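Local coordinates for protein lipase aflb (Neosartorya fumigata, PDB 6IDY) that probably hydrolyses ester bonds of lipids, using an alpha/beta-hydrolase fold, at residues 169-174 against 412-417; 200-205 against 420-425. All blocks are in the same frame, centred on the assembly; numbering follows the deposited sequence.

Contact 1: 169-174 against 412-417; sequences TATPAG and EGLLLI
T171 and P172 sit against L414 and I417 of helix 414-424, joining a C-terminal helix to the loop after strand 161-166. In alpha/beta-hydrolase lipases this loop generally helps to form the oxyanion hole. The contact is buried and mainly apolar. T171 turns its methyl to the helix: CG2 lies 3.8 Å from both CB and O of L414, and 3.9 Å from L414 CD2, so the methyl rests on the root and one branch of the leucine. The two side chains run at about a right angle. A turn of helix later, I417 points its CB at the loop and presses its CG2 branch on the proline ring, 3.7 Å from P172 CD. A170 adds backbone; its O lies 4.1 Å from I417 CG2. P172, at the N-cap of helix 173-178, accepts a hydrogen bond from T176 OG1 of that helix through its O, and T169 OG1 pairs with Q234, just after strand 227-232, where this fold places its nucleophile elbow. T171 serves both purposes, its methyl packing and its hydroxyl bonding. With chi1 at -29°, away from a staggered value, its hydroxyl swings back over the loop while CG2 faces L414; OG1 donates to T169 O at 2.8 Å, meeting the C=O at 139° and tilted 30° from the carbonyl plane.

Contact 2: 200-205 against 420-425; sequences ASLNDV and AEVLAY
L202 pushes its isobutyl group against the last turn of helix 414-424, where the loop between strand 190-195 and helix 205-223 of this alpha/beta-hydrolase meets the C-terminal helix. The apolar packing is that of L202 on V422 and Y425. Methyl CD2 meets V422 CG2 at 3.9 Å, the leucine and valine crossing at about a right angle. Y425, where the chain leaves helical geometry, sends its ring back to the loop: CG stands opposite the backbone N (chi1 -171°), and CD2 comes 3.6 Å from L202 CB.

Two methyl groups lie against polar oxygens. L202 CD1 is 3.4 Å from E421 O, a carbonyl that also receives a weak bond from Y425 N. A200 CB is 3.7 Å from E421 OE1; the glutamate chain bends at chi2, and its OE2 is hydrogen-bonded to Y105.

A close polar approach occurs at the phenol end. The N203 amide lies at the ring edge, its plane turned 75° from the ring, with N203 OD1 as modelled 2.7 Å from Y425 OH; the amide is probably turned over in the model, so the nature of this approach is left open. L202 O bonds to T282, and S201 O to Q234 and S284. These two carbonyls thus have partners other than helix 414-424, and the fit rests chiefly on L202 packed against E421, V422 and Y425.

The centres of the two contacts lie about 11 Å apart, and both use helix 414-424: contact 1 its first turn, contact 2 its last. The loop partners follow strands 161-166 and 190-195, parallel neighbours in the central sheet, so one helix spans two adjacent loops. Along the chain the segments alternate: 169-174, 200-205, 412-417, 420-425. A170 joins them, its CB 3.7 Å from V422 CG2 and 3.8 Å from L202 CD2. Helices 16-24 and 31-47 also touch the end of helix 414-424, which therefore lies between N-terminal helices and the loops of the hydrolase core, far along the sequence from both.

Contact 1: 169-174 against 412-417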
ATOM      1  N   THR A 169      -3.806   3.101   1.527  1.00 21.57           N
ATOM      2  CA  THR A 169      -5.038   3.790   1.907  1.00 22.00           C
ATOM      3  C   THR A 169      -6.283   2.924   1.759  1.00 25.48           C
ATOM      4  O   THR A 169      -6.457   2.248   0.733  1.00 23.70           O
ATOM      5  CB  THR A 169      -5.168   5.088   1.105  1.00 28.02           C
ATOM      6  OG1 THR A 169      -4.023   5.905   1.343  1.00 25.10           O
ATOM      7  CG2 THR A 169      -6.433   5.857   1.428  1.00 25.58           C
ATOM      8  N   ALA A 170      -7.141   2.953   2.810  1.00 22.43           N
ATOM      9  CA  ALA A 170      -8.461   2.324   2.882  1.00 22.26           C
ATOM     10  C   ALA A 170      -8.479   0.804   2.673  1.00 26.15           C
ATOM     11  O   ALA A 170      -9.559   0.219   2.567  1.00 25.34           O
ATOM     12  CB  ALA A 170      -9.391   3.006   1.888  1.00 22.96           C
ATOM     13  N   THR A 171      -7.301   0.166   2.607  1.00 22.79           N
ATOM     14  CA  THR A 171      -7.240  -1.265   2.317  1.00 23.30           C
ATOM     15  C   THR A 171      -6.427  -2.016   3.370  1.00 25.71           C
ATOM     16  O   THR A 171      -5.261  -1.679   3.578  1.00 24.29           O
ATOM     17  CB  THR A 171      -6.755  -1.512   0.868  1.00 31.18           C
ATOM     18  OG1 THR A 171      -7.130  -0.414   0.026  1.00 29.46           O
ATOM     19  CG2 THR A 171      -7.320  -2.801   0.280  1.00 31.85           C
ATOM     20  N   PRO A 172      -7.037  -3.008   4.066  1.00 23.23           N
ATOM     21  CA  PRO A 172      -6.283  -3.765   5.087  1.00 23.20           C
ATOM     22  C   PRO A 172      -5.124  -4.543   4.473  1.00 25.32           C
ATOM     23  O   PRO A 172      -5.238  -5.020   3.348  1.00 24.07           O
ATOM     24  CB  PRO A 172      -7.329  -4.719   5.686  1.00 25.49           C
ATOM     25  CG  PRO A 172      -8.645  -4.198   5.255  1.00 30.65           C
ATOM     26  CD  PRO A 172      -8.418  -3.515   3.946  1.00 25.79           C
ATOM     27  N   ALA A 173      -4.027  -4.676   5.224  1.00 21.91           N
ATOM     28  CA  ALA A 173      -2.812  -5.377   4.812  1.00 22.11           C
ATOM     29  C   ALA A 173      -3.042  -6.823   4.434  1.00 27.31           C
ATOM     30  O   ALA A 173      -2.577  -7.252   3.377  1.00 27.10           O
ATOM     31  CB  ALA A 173      -1.766  -5.292   5.909  1.00 22.93           C
ATOM     32  N   GLY A 174      -3.751  -7.553   5.297  1.00 24.80           N
ATOM     33  CA  GLY A 174      -4.036  -8.970   5.131  1.00 25.80           C
ATOM     34  C   GLY A 174      -4.582  -9.326   3.771  1.00 31.67           C
ATOM     35  O   GLY A 174      -3.991 -10.153   3.072  1.00 31.55           O
ATOM     36  N   GLU A 412      -6.729  -6.230  -8.027  1.00 22.96           N
ATOM     37  CA  GLU A 412      -7.621  -5.240  -8.630  1.00 22.35           C
ATOM     38  C   GLU A 412      -8.908  -5.080  -7.812  1.00 26.60           C
ATOM     39  O   GLU A 412      -9.383  -3.956  -7.632  1.00 25.71           O
ATOM     40  CB  GLU A 412      -7.932  -5.606 -10.101  1.00 23.63           C
ATOM     41  CG  GLU A 412      -6.799  -5.249 -11.059  1.00 26.63           C
ATOM     42  CD  GLU A 412      -6.303  -3.815 -10.983  1.00 28.00           C
ATOM     43  OE1 GLU A 412      -7.132  -2.914 -10.734  1.00 25.93           O
ATOM     44  OE2 GLU A 412      -5.089  -3.586 -11.177  1.00 23.13           O
ATOM     45  N   GLY A 413      -9.413  -6.199  -7.282  1.00 24.07           N
ATOM     46  CA  GLY A 413     -10.606  -6.251  -6.444  1.00 24.23           C
ATOM     47  C   GLY A 413     -10.506  -5.474  -5.140  1.00 27.59           C
ATOM     48  O   GLY A 413     -11.534  -5.192  -4.525  1.00 27.87           O
ATOM     49  N   LEU A 414      -9.271  -5.105  -4.714  1.00 22.38           N
ATOM     50  CA  LEU A 414      -8.993  -4.324  -3.500  1.00 21.55           C
ATOM     51  C   LEU A 414      -9.653  -2.947  -3.509  1.00 25.13           C
ATOM     52  O   LEU A 414      -9.946  -2.401  -2.442  1.00 24.59           O
ATOM     53  CB  LEU A 414      -7.483  -4.138  -3.291  1.00 21.36           C
ATOM     54  CG  LEU A 414      -6.638  -5.382  -3.069  1.00 27.00           C
ATOM     55  CD1 LEU A 414      -5.154  -5.012  -3.046  1.00 26.82           C
ATOM     56  CD2 LEU A 414      -7.068  -6.138  -1.812  1.00 29.60           C
ATOM     57  N   LEU A 415      -9.859  -2.378  -4.711  1.00 21.95           N
ATOM     58  CA  LEU A 415     -10.495  -1.078  -4.906  1.00 22.35           C
ATOM     59  C   LEU A 415     -11.911  -1.072  -4.366  1.00 26.25           C
ATOM     60  O   LEU A 415     -12.384  -0.030  -3.914  1.00 25.00           O
ATOM     61  CB  LEU A 415     -10.498  -0.690  -6.391  1.00 23.04           C
ATOM     62  CG  LEU A 415      -9.131  -0.395  -7.012  1.00 28.40           C
ATOM     63  CD1 LEU A 415      -9.258  -0.233  -8.493  1.00 29.10           C
ATOM     64  CD2 LEU A 415      -8.482   0.837  -6.399  1.00 29.50           C
ATOM     65  N   LEU A 416     -12.574  -2.246  -4.387  1.00 24.05           N
ATOM     66  CA  LEU A 416     -13.935  -2.420  -3.876  1.00 24.44           C
ATOM     67  C   LEU A 416     -13.951  -2.296  -2.356  1.00 26.78           C
ATOM     68  O   LEU A 416     -14.860  -1.685  -1.797  1.00 26.60           O
ATOM     69  CB  LEU A 416     -14.525  -3.761  -4.334  1.00 25.50           C
ATOM     70  CG  LEU A 416     -14.503  -4.039  -5.848  1.00 31.33           C
ATOM     71  CD1 LEU A 416     -14.873  -5.485  -6.132  1.00 32.23           C
ATOM     72  CD2 LEU A 416     -15.444  -3.095  -6.614  1.00 34.62           C
ATOM     73  N   ILE A 417     -12.920  -2.829  -1.691  1.00 23.22           N
ATOM     74  CA  ILE A 417     -12.767  -2.715  -0.238  1.00 22.12           C
ATOM     75  C   ILE A 417     -12.420  -1.257   0.106  1.00 23.82           C
ATOM     76  O   ILE A 417     -13.033  -0.675   1.010  1.00 22.86           O
ATOM     77  CB  ILE A 417     -11.719  -3.724   0.307  1.00 24.46           C
ATOM     78  CG1 ILE A 417     -12.237  -5.167   0.173  1.00 25.80           C
ATOM     79  CG2 ILE A 417     -11.354  -3.398   1.763  1.00 23.88           C
ATOM     80  CD1 ILE A 417     -11.173  -6.234   0.381  1.00 32.89           C
TER

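Contact 2: 200-205 against 420-425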
ATOM      1  N   ALA A 200      -8.182   1.086   8.667  1.00 23.02           N
ATOM      2  CA  ALA A 200      -7.600   0.821   7.349  1.00 22.35           C
ATOM      3  C   ALA A 200      -6.846   2.024   6.768  1.00 24.86           C
ATOM      4  O   ALA A 200      -7.128   2.455   5.647  1.00 23.62           O
ATOM      5  CB  ALA A 200      -8.685   0.326   6.385  1.00 23.20           C
ATOM      6  N   SER A 201      -5.912   2.599   7.563  1.00 20.93           N
ATOM      7  CA  SER A 201      -5.068   3.741   7.167  1.00 20.16           C
ATOM      8  C   SER A 201      -5.848   5.016   6.763  1.00 23.23           C
ATOM      9  O   SER A 201      -5.291   5.869   6.074  1.00 22.63           O
ATOM     10  CB  SER A 201      -4.097   3.333   6.055  1.00 22.47           C
ATOM     11  OG  SER A 201      -3.391   2.148   6.384  1.00 27.15           O
ATOM     12  N   LEU A 202      -7.117   5.148   7.185  1.00 19.43           N
ATOM     13  CA  LEU A 202      -7.933   6.327   6.853  1.00 19.17           C
ATOM     14  C   LEU A 202      -7.837   7.430   7.903  1.00 23.11           C
ATOM     15  O   LEU A 202      -8.137   8.580   7.593  1.00 22.56           O
ATOM     16  CB  LEU A 202      -9.388   5.974   6.540  1.00 19.33           C
ATOM     17  CG  LEU A 202      -9.622   5.225   5.223  1.00 23.32           C
ATOM     18  CD1 LEU A 202     -11.016   4.689   5.163  1.00 23.16           C
ATOM     19  CD2 LEU A 202      -9.333   6.115   4.004  1.00 23.80           C
ATOM     20  N   ASN A 203      -7.348   7.103   9.115  1.00 19.81           N
ATOM     21  CA  ASN A 203      -7.102   8.107  10.149  1.00 20.22           C
ATOM     22  C   ASN A 203      -5.803   8.846   9.805  1.00 21.93           C
ATOM     23  O   ASN A 203      -5.114   8.498   8.838  1.00 19.95           O
ATOM     24  CB  ASN A 203      -6.932   7.458  11.539  1.00 26.93           C
ATOM     25  CG  ASN A 203      -8.157   6.882  12.192  1.00 67.89           C
ATOM     26  OD1 ASN A 203      -9.296   7.056  11.752  1.00 65.40           O
ATOM     27  ND2 ASN A 203      -7.934   6.186  13.289  1.00 66.29           N
ATOM     28  N   ASP A 204      -5.477   9.851  10.617  1.00 18.47           N
ATOM     29  CA  ASP A 204      -4.286  10.685  10.557  1.00 18.71           C
ATOM     30  C   ASP A 204      -3.025   9.839  10.252  1.00 23.58           C
ATOM     31  O   ASP A 204      -2.717   8.897  10.987  1.00 22.84           O
ATOM     32  CB  ASP A 204      -4.156  11.411  11.910  1.00 20.68           C
ATOM     33  CG  ASP A 204      -3.053  12.439  12.046  1.00 24.31           C
ATOM     34  OD1 ASP A 204      -2.222  12.553  11.117  1.00 22.28           O
ATOM     35  OD2 ASP A 204      -3.021  13.128  13.080  1.00 30.17           O
ATOM     36  N   VAL A 205      -2.329  10.162   9.140  1.00 20.70           N
ATOM     37  CA  VAL A 205      -1.094   9.488   8.692  1.00 19.76           C
ATOM     38  C   VAL A 205      -0.027   9.508   9.810  1.00 22.98           C
ATOM     39  O   VAL A 205       0.705   8.531   9.963  1.00 22.74           O
ATOM     40  CB  VAL A 205      -0.551  10.054   7.342  1.00 23.09           C
ATOM     41  CG1 VAL A 205       0.731   9.340   6.906  1.00 22.19           C
ATOM     42  CG2 VAL A 205      -1.599   9.953   6.235  1.00 23.03           C
ATOM     43  N   ALA A 420     -15.566   0.862   0.028  1.00 22.38           N
ATOM     44  CA  ALA A 420     -16.395   0.544   1.188  1.00 22.17           C
ATOM     45  C   ALA A 420     -15.837   1.205   2.453  1.00 25.55           C
ATOM     46  O   ALA A 420     -16.593   1.855   3.166  1.00 25.48           O
ATOM     47  CB  ALA A 420     -16.473  -0.963   1.372  1.00 23.15           C
ATOM     48  N   GLU A 421     -14.509   1.090   2.698  1.00 21.62           N
ATOM     49  CA  GLU A 421     -13.854   1.700   3.861  1.00 20.82           C
ATOM     50  C   GLU A 421     -13.961   3.239   3.848  1.00 25.70           C
ATOM     51  O   GLU A 421     -14.270   3.835   4.884  1.00 25.79           O
ATOM     52  CB  GLU A 421     -12.385   1.255   3.970  1.00 21.20           C
ATOM     53  CG  GLU A 421     -12.194  -0.167   4.485  1.00 26.28           C
ATOM     54  CD  GLU A 421     -12.565  -0.412   5.935  1.00 36.21           C
ATOM     55  OE1 GLU A 421     -12.383   0.505   6.767  1.00 30.09           O
ATOM     56  OE2 GLU A 421     -13.048  -1.522   6.241  1.00 36.28           O
ATOM     57  N   VAL A 422     -13.723   3.872   2.685  1.00 22.77           N
ATOM     58  CA  VAL A 422     -13.811   5.337   2.542  1.00 22.70           C
ATOM     59  C   VAL A 422     -15.239   5.819   2.849  1.00 27.96           C
ATOM     60  O   VAL A 422     -15.422   6.733   3.665  1.00 27.75           O
ATOM     61  CB  VAL A 422     -13.291   5.845   1.159  1.00 25.46           C
ATOM     62  CG1 VAL A 422     -13.654   7.308   0.928  1.00 25.09           C
ATOM     63  CG2 VAL A 422     -11.783   5.672   1.046  1.00 24.23           C
ATOM     64  N   LEU A 423     -16.239   5.161   2.239  1.00 24.73           N
ATOM     65  CA  LEU A 423     -17.644   5.530   2.405  1.00 25.27           C
ATOM     66  C   LEU A 423     -18.164   5.307   3.820  1.00 28.63           C
ATOM     67  O   LEU A 423     -18.908   6.150   4.318  1.00 28.65           O
ATOM     68  CB  LEU A 423     -18.534   4.847   1.352  1.00 26.02           C
ATOM     69  CG  LEU A 423     -18.205   5.151  -0.135  1.00 30.55           C
ATOM     70  CD1 LEU A 423     -19.258   4.562  -1.061  1.00 31.72           C
ATOM     71  CD2 LEU A 423     -18.074   6.646  -0.405  1.00 32.15           C
ATOM     72  N   ALA A 424     -17.725   4.233   4.495  1.00 25.05           N
ATOM     73  CA  ALA A 424     -18.149   3.936   5.871  1.00 25.18           C
ATOM     74  C   ALA A 424     -17.414   4.771   6.926  1.00 27.83           C
ATOM     75  O   ALA A 424     -17.857   4.808   8.073  1.00 28.04           O
ATOM     76  CB  ALA A 424     -17.966   2.454   6.169  1.00 26.03           C
ATOM     77  N   TYR A 425     -16.290   5.421   6.560  1.00 24.06           N
ATOM     78  CA  TYR A 425     -15.513   6.216   7.513  1.00 23.34           C
ATOM     79  C   TYR A 425     -16.315   7.388   8.042  1.00 27.03           C
ATOM     80  O   TYR A 425     -16.807   8.208   7.268  1.00 25.90           O
ATOM     81  CB  TYR A 425     -14.181   6.694   6.916  1.00 23.32           C
ATOM     82  CG  TYR A 425     -13.268   7.338   7.938  1.00 23.72           C
ATOM     83  CD1 TYR A 425     -13.391   8.689   8.262  1.00 25.60           C
ATOM     84  CD2 TYR A 425     -12.275   6.601   8.580  1.00 23.14           C
ATOM     85  CE1 TYR A 425     -12.554   9.285   9.206  1.00 25.74           C
ATOM     86  CE2 TYR A 425     -11.420   7.193   9.506  1.00 23.06           C
ATOM     87  CZ  TYR A 425     -11.565   8.535   9.817  1.00 28.52           C
ATOM     88  OH  TYR A 425     -10.731   9.127  10.736  1.00 31.99           O
TER